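Local coordinates for beta-galactosidase/beta-glucuronidase (Faecalibacterium prausnitzii L2-6, PDB 6MVF), which probably hydrolyses beta-glucuronides as a family 2 glycoside hydrolase of a human gut bacterium and binds flavin mononucleotide, at residues 50-60 with 154-163; 359-367 with 402-413. All blocks are in the same frame, centred on the assembly; numbering follows the deposited sequence.

Contact 1 of 2, residues 50-60 with 154-163; sequences LPHTWNAVDGM and TFYGGLYRGV
Asn-55 and Thr-53 grip both polar backbone atoms of Gly-157. Gly-157 N donates to Asn-55 OD1 over 2.7 Å, tilted a little from the amide plane. Asn-55 ND2 donates to Asp-58 OD1 at 3.1 Å, on the syn lone pair, and also to Leu-67 O. With both ends bound, the amide is held against flipping. Gly-157 O accepts from the Thr-53 hydroxyl and, weakly, from Trp-54 N at 3.4 Å. Thr-53 OG1 also accepts from Asn-55 N at 3.0 Å, which closes an ST turn. A chi1 of 173° carries this oxygen away from the Thr-53 nitrogen and lets it serve both partners. The indole of Trp-54 lies over Gly-157, whose CA makes a CH-pi contact 4.0 Å from the centroid of the six-membered ring. Trp-54 NE1 donates to Leu-67 O.

Thr-154 OG1 donates to Gly-59 O over 2.7 Å, in the carbonyl plane and on a lone pair. Tyr-156 presents its ring edge to Asn-55 O, and its OH bonds to Asp-304. His-52 N donates to Leu-159 O at 2.8 Å, while His-52 ND1 pairs with Tyr-73 OH. The apolar end is Leu-50, whose CD1 touches Leu-159 CD1 and Val-163 CG2.

Two irregular loops thus pack along each other, joined mainly by bonds from side chains to backbone atoms. One follows strand 46-48 of the six-stranded sheet; the other leads into strand 163-168 of the four-stranded sheet. They belong to the beta-sandwich sugar-binding domain of family 2 glycoside hydrolases.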
loop_
_atom_site.group_PDB
_atom_site.type_symbol
_atom_site.label_atom_id
_atom_site.label_comp_id
_atom_site.label_asym_id
_atom_site.label_seq_id
_atom_site.Cartn_x
_atom_site.Cartn_y
_atom_site.Cartn_z
ATOM N N LEU A 50 23.133 2.580 -5.941
ATOM C CA LEU A 50 22.685 3.293 -7.140
ATOM C C LEU A 50 21.207 3.673 -7.030
ATOM O O LEU A 50 20.418 2.937 -6.429
ATOM C CB LEU A 50 22.880 2.436 -8.383
ATOM C CG LEU A 50 24.257 1.822 -8.576
ATOM C CD1 LEU A 50 24.312 1.145 -9.943
ATOM C CD2 LEU A 50 25.350 2.882 -8.389
ATOM N N PRO A 51 20.786 4.802 -7.642
ATOM C CA PRO A 51 21.510 5.802 -8.448
ATOM C C PRO A 51 22.583 6.559 -7.714
ATOM O O PRO A 51 22.385 6.922 -6.564
ATOM C CB PRO A 51 20.404 6.784 -8.883
ATOM C CG PRO A 51 19.238 6.472 -8.028
ATOM C CD PRO A 51 19.331 5.016 -7.722
ATOM N N HIS A 52 23.697 6.831 -8.390
ATOM C CA HIS A 52 24.817 7.452 -7.708
ATOM C C HIS A 52 25.615 8.351 -8.636
ATOM O O HIS A 52 25.836 8.037 -9.809
ATOM C CB HIS A 52 25.750 6.396 -7.105
ATOM C CG HIS A 52 26.928 6.990 -6.412
ATOM N ND1 HIS A 52 28.141 7.177 -7.038
ATOM C CD2 HIS A 52 27.063 7.500 -5.162
ATOM C CE1 HIS A 52 28.979 7.756 -6.197
ATOM N NE2 HIS A 52 28.351 7.962 -5.052
ATOM N N THR A 53 26.056 9.469 -8.089
ATOM C CA THR A 53 27.100 10.263 -8.707
ATOM C C THR A 53 28.062 10.709 -7.624
ATOM O O THR A 53 27.642 11.030 -6.511
ATOM C CB THR A 53 26.557 11.495 -9.434
ATOM O OG1 THR A 53 27.667 12.298 -9.865
ATOM C CG2 THR A 53 25.628 12.314 -8.522
ATOM N N TRP A 54 29.352 10.736 -7.946
ATOM C CA TRP A 54 30.310 11.289 -6.993
ATOM C C TRP A 54 30.313 12.822 -6.992
ATOM O O TRP A 54 30.980 13.419 -6.144
ATOM C CB TRP A 54 31.720 10.717 -7.262
ATOM C CG TRP A 54 32.313 11.046 -8.620
ATOM C CD1 TRP A 54 32.872 12.245 -9.021
ATOM C CD2 TRP A 54 32.407 10.165 -9.750
ATOM N NE1 TRP A 54 33.290 12.160 -10.336
ATOM C CE2 TRP A 54 33.018 10.899 -10.807
ATOM C CE3 TRP A 54 32.026 8.835 -9.978
ATOM C CZ2 TRP A 54 33.267 10.337 -12.063
ATOM C CZ3 TRP A 54 32.274 8.275 -11.224
ATOM C CH2 TRP A 54 32.890 9.029 -12.254
ATOM N N ASN A 55 29.554 13.474 -7.885
ATOM C CA ASN A 55 29.476 14.931 -7.933
ATOM C C ASN A 55 28.211 15.479 -7.277
ATOM O O ASN A 55 27.869 16.645 -7.496
ATOM C CB ASN A 55 29.565 15.445 -9.379
ATOM C CG ASN A 55 30.879 15.077 -10.065
ATOM O OD1 ASN A 55 30.894 14.540 -11.184
ATOM N ND2 ASN A 55 31.985 15.354 -9.389
ATOM N N ALA A 56 27.518 14.668 -6.469
ATOM C CA ALA A 56 26.219 15.072 -5.933
ATOM C C ALA A 56 26.314 16.322 -5.079
ATOM O O ALA A 56 25.350 17.086 -4.991
ATOM C CB ALA A 56 25.614 13.943 -5.109
ATOM N N VAL A 57 27.443 16.543 -4.419
ATOM C CA VAL A 57 27.647 17.737 -3.612
ATOM C C VAL A 57 28.593 18.725 -4.297
ATOM O O VAL A 57 28.242 19.890 -4.485
ATOM C CB VAL A 57 28.130 17.375 -2.192
ATOM C CG1 VAL A 57 28.385 18.627 -1.372
ATOM C CG2 VAL A 57 27.091 16.493 -1.529
ATOM N N ASP A 58 29.788 18.279 -4.708
ATOM C CA ASP A 58 30.734 19.278 -5.210
ATOM C C ASP A 58 30.305 19.847 -6.564
ATOM O O ASP A 58 30.744 20.944 -6.931
ATOM C CB ASP A 58 32.170 18.718 -5.251
ATOM C CG ASP A 58 32.375 17.612 -6.293
ATOM O OD1 ASP A 58 31.391 17.151 -6.917
ATOM O OD2 ASP A 58 33.548 17.192 -6.482
ATOM N N GLY A 59 29.424 19.146 -7.287
ATOM C CA GLY A 59 28.854 19.622 -8.535
ATOM C C GLY A 59 27.885 20.781 -8.379
ATOM O O GLY A 59 27.442 21.333 -9.397
ATOM N N MET A 60 27.562 21.177 -7.130
ATOM C CA MET A 60 26.646 22.295 -6.924
ATOM C C MET A 60 26.840 23.057 -5.609
ATOM O O MET A 60 25.977 23.880 -5.261
ATOM C CB MET A 60 25.201 21.790 -7.028
ATOM C CG MET A 60 24.667 21.026 -5.827
ATOM S SD MET A 60 22.955 20.525 -6.157
ATOM C CE MET A 60 23.192 19.104 -7.206
ATOM N N THR A 154 26.704 21.222 -14.727
ATOM C CA THR A 154 27.659 20.237 -14.237
ATOM C C THR A 154 27.498 18.878 -14.932
ATOM O O THR A 154 26.383 18.397 -15.163
ATOM C CB THR A 154 27.479 20.104 -12.724
ATOM O OG1 THR A 154 27.617 21.399 -12.134
ATOM C CG2 THR A 154 28.505 19.161 -12.118
ATOM N N PHE A 155 28.636 18.263 -15.266
ATOM C CA PHE A 155 28.684 16.919 -15.841
ATOM C C PHE A 155 28.874 15.925 -14.705
ATOM O O PHE A 155 29.964 15.397 -14.476
ATOM C CB PHE A 155 29.821 16.775 -16.848
ATOM C CG PHE A 155 29.861 17.833 -17.899
ATOM C CD1 PHE A 155 28.741 18.605 -18.194
ATOM C CD2 PHE A 155 31.021 18.049 -18.604
ATOM C CE1 PHE A 155 28.797 19.586 -19.169
ATOM C CE2 PHE A 155 31.079 19.017 -19.567
ATOM C CZ PHE A 155 29.971 19.788 -19.856
ATOM N N TYR A 156 27.794 15.671 -13.980
ATOM C CA TYR A 156 27.834 14.736 -12.861
ATOM C C TYR A 156 28.319 13.370 -13.329
ATOM O O TYR A 156 27.751 12.790 -14.259
ATOM C CB TYR A 156 26.444 14.615 -12.242
ATOM C CG TYR A 156 25.823 15.906 -11.768
ATOM C CD1 TYR A 156 26.177 16.466 -10.535
ATOM C CD2 TYR A 156 24.851 16.554 -12.537
ATOM C CE1 TYR A 156 25.596 17.646 -10.092
ATOM C CE2 TYR A 156 24.263 17.735 -12.099
ATOM C CZ TYR A 156 24.633 18.267 -10.874
ATOM O OH TYR A 156 24.039 19.419 -10.442
ATOM N N GLY A 157 29.369 12.853 -12.696
ATOM C CA GLY A 157 29.919 11.574 -13.095
ATOM C C GLY A 157 29.238 10.417 -12.386
ATOM O O GLY A 157 28.713 10.562 -11.288
ATOM N N GLY A 158 29.241 9.262 -13.038
ATOM C CA GLY A 158 28.839 8.046 -12.367
ATOM C C GLY A 158 27.625 7.340 -12.932
ATOM O O GLY A 158 27.183 7.608 -14.055
ATOM N N LEU A 159 27.094 6.410 -12.138
ATOM C CA LEU A 159 25.969 5.563 -12.528
ATOM C C LEU A 159 24.695 6.140 -11.910
ATOM O O LEU A 159 24.158 5.629 -10.927
ATOM C CB LEU A 159 26.220 4.130 -12.071
ATOM C CG LEU A 159 27.344 3.353 -12.725
ATOM C CD1 LEU A 159 27.477 2.009 -12.036
ATOM C CD2 LEU A 159 27.038 3.187 -14.212
ATOM N N TYR A 160 24.208 7.231 -12.489
ATOM C CA TYR A 160 23.226 8.050 -11.788
ATOM C C TYR A 160 21.778 7.613 -12.056
ATOM O O TYR A 160 20.846 8.292 -11.611
ATOM C CB TYR A 160 23.442 9.530 -12.134
ATOM C CG TYR A 160 23.208 9.840 -13.579
ATOM C CD1 TYR A 160 24.226 9.722 -14.515
ATOM C CD2 TYR A 160 21.946 10.240 -14.018
ATOM C CE1 TYR A 160 23.986 10.008 -15.863
ATOM C CE2 TYR A 160 21.695 10.525 -15.341
ATOM C CZ TYR A 160 22.707 10.416 -16.267
ATOM O OH TYR A 160 22.423 10.705 -17.594
ATOM N N ARG A 161 21.582 6.482 -12.754
ATOM C CA ARG A 161 20.259 5.927 -13.020
ATOM C C ARG A 161 20.098 4.472 -12.601
ATOM O O ARG A 161 18.972 3.959 -12.655
ATOM C CB ARG A 161 19.907 6.030 -14.514
ATOM C CG ARG A 161 19.675 7.450 -15.010
ATOM C CD ARG A 161 19.141 7.486 -16.444
ATOM N NE ARG A 161 19.053 8.871 -16.867
ATOM C CZ ARG A 161 19.181 9.307 -18.117
ATOM N NH1 ARG A 161 19.393 8.457 -19.115
ATOM N NH2 ARG A 161 19.107 10.614 -18.356
ATOM N N GLY A 162 21.178 3.793 -12.204
ATOM C CA GLY A 162 21.126 2.403 -11.802
ATOM C C GLY A 162 21.464 1.471 -12.946
ATOM O O GLY A 162 21.708 1.886 -14.082
ATOM N N VAL A 163 21.441 0.174 -12.621
ATOM C CA VAL A 163 21.943 -0.906 -13.474
ATOM C C VAL A 163 21.032 -2.122 -13.304
ATOM O O VAL A 163 20.549 -2.395 -12.203
ATOM C CB VAL A 163 23.419 -1.262 -13.123
ATOM C CG1 VAL A 163 23.891 -2.491 -13.883
ATOM C CG2 VAL A 163 24.362 -0.086 -13.394
#

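Contact 2 of 2, residues 359-367 with 402-413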
loop_
_atom_site.group_PDB
_atom_site.type_symbol
_atom_site.label_atom_id
_atom_site.label_comp_id
_atom_site.label_asym_id
_atom_site.label_seq_id
_atom_site.Cartn_x
_atom_site.Cartn_y
_atom_site.Cartn_z
ATOM N N PRO A 359 23.258 16.300 -26.402
ATOM C CA PRO A 359 24.130 17.382 -25.899
ATOM C C PRO A 359 25.174 17.865 -26.901
ATOM O O PRO A 359 26.332 18.066 -26.544
ATOM C CB PRO A 359 24.800 16.746 -24.674
ATOM C CG PRO A 359 24.855 15.301 -25.020
ATOM C CD PRO A 359 23.636 14.991 -25.854
ATOM N N PHE A 360 24.776 18.049 -28.156
ATOM C CA PHE A 360 25.601 18.697 -29.180
ATOM C C PHE A 360 25.555 20.208 -28.929
ATOM O O PHE A 360 24.751 20.949 -29.503
ATOM C CB PHE A 360 25.073 18.307 -30.555
ATOM C CG PHE A 360 25.948 18.718 -31.695
ATOM C CD1 PHE A 360 27.276 19.068 -31.483
ATOM C CD2 PHE A 360 25.423 18.771 -32.995
ATOM C CE1 PHE A 360 28.075 19.450 -32.550
ATOM C CE2 PHE A 360 26.207 19.158 -34.066
ATOM C CZ PHE A 360 27.533 19.497 -33.850
ATOM N N ILE A 361 26.420 20.677 -28.029
ATOM C CA ILE A 361 26.227 21.973 -27.391
ATOM C C ILE A 361 27.473 22.851 -27.509
ATOM O O ILE A 361 28.603 22.388 -27.310
ATOM C CB ILE A 361 25.821 21.790 -25.910
ATOM C CG1 ILE A 361 25.503 23.131 -25.245
ATOM C CG2 ILE A 361 26.883 21.035 -25.145
ATOM C CD1 ILE A 361 24.449 23.017 -24.143
ATOM N N SER A 362 27.248 24.127 -27.852
ATOM C CA SER A 362 28.173 25.248 -27.658
ATOM C C SER A 362 29.313 25.331 -28.664
ATOM O O SER A 362 29.451 26.348 -29.349
ATOM C CB SER A 362 28.784 25.226 -26.259
ATOM O OG SER A 362 27.955 25.881 -25.328
ATOM N N VAL A 363 30.147 24.292 -28.729
ATOM C CA VAL A 363 31.451 24.332 -29.390
ATOM C C VAL A 363 31.582 23.093 -30.257
ATOM O O VAL A 363 31.684 21.976 -29.738
ATOM C CB VAL A 363 32.609 24.390 -28.385
ATOM C CG1 VAL A 363 33.929 24.192 -29.115
ATOM C CG2 VAL A 363 32.584 25.696 -27.582
ATOM N N PHE A 364 31.609 23.282 -31.569
ATOM C CA PHE A 364 31.794 22.150 -32.463
ATOM C C PHE A 364 33.216 21.621 -32.339
ATOM O O PHE A 364 34.183 22.394 -32.347
ATOM C CB PHE A 364 31.503 22.554 -33.905
ATOM C CG PHE A 364 31.768 21.467 -34.887
ATOM C CD1 PHE A 364 30.854 20.435 -35.057
ATOM C CD2 PHE A 364 32.937 21.462 -35.636
ATOM C CE1 PHE A 364 31.096 19.423 -35.966
ATOM C CE2 PHE A 364 33.185 20.447 -36.541
ATOM C CZ PHE A 364 32.262 19.424 -36.707
ATOM N N LYS A 365 33.334 20.303 -32.202
ATOM C CA LYS A 365 34.609 19.596 -32.154
ATOM C C LYS A 365 34.829 18.865 -33.477
ATOM O O LYS A 365 34.009 18.023 -33.867
ATOM C CB LYS A 365 34.633 18.583 -31.009
ATOM C CG LYS A 365 34.727 19.136 -29.623
ATOM C CD LYS A 365 34.908 17.968 -28.657
ATOM C CE LYS A 365 35.135 18.444 -27.247
ATOM N NZ LYS A 365 35.199 17.282 -26.335
ATOM N N SER A 366 35.952 19.152 -34.137
ATOM C CA SER A 366 36.303 18.539 -35.413
ATOM C C SER A 366 36.762 17.093 -35.234
ATOM O O SER A 366 37.180 16.668 -34.154
ATOM C CB SER A 366 37.414 19.330 -36.091
ATOM O OG SER A 366 38.549 19.352 -35.245
ATOM N N GLY A 367 36.687 16.335 -36.322
ATOM C CA GLY A 367 37.123 14.955 -36.299
ATOM C C GLY A 367 36.060 13.935 -36.648
ATOM O O GLY A 367 34.861 14.223 -36.575
ATOM N N ILE A 402 28.495 29.177 -30.578
ATOM C CA ILE A 402 29.297 29.878 -29.583
ATOM C C ILE A 402 30.778 29.708 -29.890
ATOM O O ILE A 402 31.570 30.642 -29.722
ATOM C CB ILE A 402 28.941 29.403 -28.163
ATOM C CG1 ILE A 402 27.722 30.164 -27.640
ATOM C CG2 ILE A 402 30.112 29.599 -27.198
ATOM C CD1 ILE A 402 27.095 29.509 -26.412
ATOM N N GLY A 403 31.162 28.536 -30.397
ATOM C CA GLY A 403 32.529 28.186 -30.733
ATOM C C GLY A 403 32.954 28.534 -32.143
ATOM O O GLY A 403 34.071 28.187 -32.552
ATOM N N GLY A 404 32.085 29.207 -32.898
ATOM C CA GLY A 404 32.371 29.625 -34.254
ATOM C C GLY A 404 31.855 28.673 -35.312
ATOM O O GLY A 404 31.943 27.448 -35.151
ATOM N N ILE A 405 31.322 29.229 -36.409
ATOM C CA ILE A 405 30.805 28.410 -37.500
ATOM C C ILE A 405 31.958 27.847 -38.315
ATOM O O ILE A 405 33.036 28.440 -38.428
ATOM C CB ILE A 405 29.838 29.207 -38.395
ATOM C CG1 ILE A 405 28.941 28.254 -39.169
ATOM C CG2 ILE A 405 30.590 30.088 -39.382
ATOM C CD1 ILE A 405 27.698 28.931 -39.694
ATOM N N SER A 406 31.728 26.672 -38.874
ATOM C CA SER A 406 32.639 26.119 -39.853
ATOM C C SER A 406 31.807 25.315 -40.847
ATOM O O SER A 406 30.620 25.058 -40.634
ATOM C CB SER A 406 33.743 25.289 -39.176
ATOM O OG SER A 406 33.295 24.005 -38.772
ATOM N N GLN A 407 32.433 24.961 -41.966
ATOM C CA GLN A 407 31.794 24.045 -42.902
ATOM C C GLN A 407 31.547 22.681 -42.254
ATOM O O GLN A 407 30.477 22.089 -42.432
ATOM C CB GLN A 407 32.659 23.911 -44.158
ATOM C CG GLN A 407 32.162 22.918 -45.188
ATOM C CD GLN A 407 30.769 23.237 -45.659
ATOM O OE1 GLN A 407 29.933 22.351 -45.802
ATOM N NE2 GLN A 407 30.505 24.508 -45.895
ATOM N N GLU A 408 32.526 22.172 -41.494
ATOM C CA GLU A 408 32.378 20.864 -40.859
ATOM C C GLU A 408 31.157 20.832 -39.943
ATOM O O GLU A 408 30.397 19.854 -39.944
ATOM C CB GLU A 408 33.647 20.521 -40.076
ATOM C CG GLU A 408 34.183 19.108 -40.272
ATOM C CD GLU A 408 35.393 18.811 -39.369
ATOM O OE1 GLU A 408 35.307 17.890 -38.523
ATOM O OE2 GLU A 408 36.427 19.507 -39.495
ATOM N N LEU A 409 30.954 21.903 -39.163
ATOM C CA LEU A 409 29.812 22.000 -38.255
ATOM C C LEU A 409 28.493 21.984 -39.017
ATOM O O LEU A 409 27.508 21.396 -38.553
ATOM C CB LEU A 409 29.926 23.279 -37.411
ATOM C CG LEU A 409 28.784 23.837 -36.539
ATOM C CD1 LEU A 409 29.331 24.968 -35.697
ATOM C CD2 LEU A 409 27.554 24.353 -37.306
ATOM N N VAL A 410 28.431 22.688 -40.148
ATOM C CA VAL A 410 27.185 22.766 -40.901
ATOM C C VAL A 410 26.832 21.402 -41.488
ATOM O O VAL A 410 25.666 20.989 -41.478
ATOM C CB VAL A 410 27.291 23.853 -41.992
ATOM C CG1 VAL A 410 26.076 23.817 -42.893
ATOM C CG2 VAL A 410 27.459 25.236 -41.373
ATOM N N ASP A 411 27.832 20.682 -42.009
ATOM C CA ASP A 411 27.576 19.375 -42.606
ATOM C C ASP A 411 27.049 18.406 -41.572
ATOM O O ASP A 411 26.218 17.545 -41.880
ATOM C CB ASP A 411 28.848 18.815 -43.239
ATOM C CG ASP A 411 29.282 19.599 -44.455
ATOM O OD1 ASP A 411 28.455 20.385 -44.968
ATOM O OD2 ASP A 411 30.442 19.429 -44.893
ATOM N N THR A 412 27.536 18.521 -40.339
ATOM C CA THR A 412 27.049 17.654 -39.280
ATOM C C THR A 412 25.571 17.916 -39.013
ATOM O O THR A 412 24.804 16.981 -38.757
ATOM C CB THR A 412 27.906 17.847 -38.024
ATOM O OG1 THR A 412 29.260 17.485 -38.323
ATOM C CG2 THR A 412 27.398 16.985 -36.867
ATOM N N HIS A 413 25.137 19.174 -39.131
ATOM C CA HIS A 413 23.720 19.458 -38.926
ATOM C C HIS A 413 22.867 18.893 -40.055
ATOM O O HIS A 413 21.738 18.469 -39.812
ATOM C CB HIS A 413 23.491 20.958 -38.743
ATOM C CG HIS A 413 23.850 21.458 -37.372
ATOM N ND1 HIS A 413 25.144 21.467 -36.895
ATOM C CD2 HIS A 413 23.080 21.949 -36.372
ATOM C CE1 HIS A 413 25.157 21.944 -35.661
ATOM N NE2 HIS A 413 23.917 22.249 -35.320
HETATM O O HOH W 1 31.196 25.758 -32.457
#
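Phe-364 lies flat against the first turn of helix 407-423. Leu-409 CB stands over one face of the ring, 3.9 Å from its centroid, in a CH-pi contact. Leu-409 CA lies over the centre of the same face. CG of Phe-364 is anti to the backbone N (chi1 176°), which swings the ring onto the helix. Glu-408 CB and Thr-412 OG1 flank the ring obliquely, and Phe-360 CZ meets its edge in plane. An alanine at Phe-364 is likely to leave Leu-409 without its aromatic cover and open a gap beside Phe-360. Deeper in, Phe-360 CE2 approaches His-413 CE1, with the ring planes turned 37° apart. The imidazole is held at both nitrogens: ND1 donates to Leu-409 O at 2.9 Å, and NE2 bonds to Ser-397 OG. Thr-412 CG2 completes this buried side against Phe-360.

Segment 359-367 is the loop from strand 353-357 to helix 368-385 of the TIM barrel. Segment 402-413 follows the neighbouring parallel strand 391-398 and takes in the loop end and first turns of helix 407-423. Ser-406 is the N-cap of that helix, and its OG accepts from Leu-409 N at 3.2 Å. Gly-367 is the N-cap of helix 368-385.

The outer side is looser and more polar. Glu-408 extends past Phe-364, its carboxylate nearly perpendicular to the ring. Its OE1 accepts from Gly-367 N over 3.0 Å, on the syn lone pair, with Ser-366 CB alongside. At the other end, Gly-403 N of an exposed residue donates to O of buried Ser-362 at 3.0 Å. Between these ends a water accepts from Phe-364 N at 2.7 Å and donates to Gly-404 O, so the backbones there meet through solvent.

Contact 1 is largely buried and lies in the sugar-binding domain. Contact 2 is only partly buried and lies in the TIM barrel. They share no strand or helix, and their centres are about 28 Å apart, although their nearest atoms come within about 6 Å. Contact 1 joins two loops, and its interior is rich in hydrogen bonds to backbone atoms. Contact 2 sets a loop on a helix, with aromatic packing inside and a carboxylate and a water outside. Both reach across the domain boundary: a tyrosine hydroxyl of contact 1 reaches the barrel, and Lys-365 of contact 2 forms a salt bridge with Asp-142 of the sugar-binding domain.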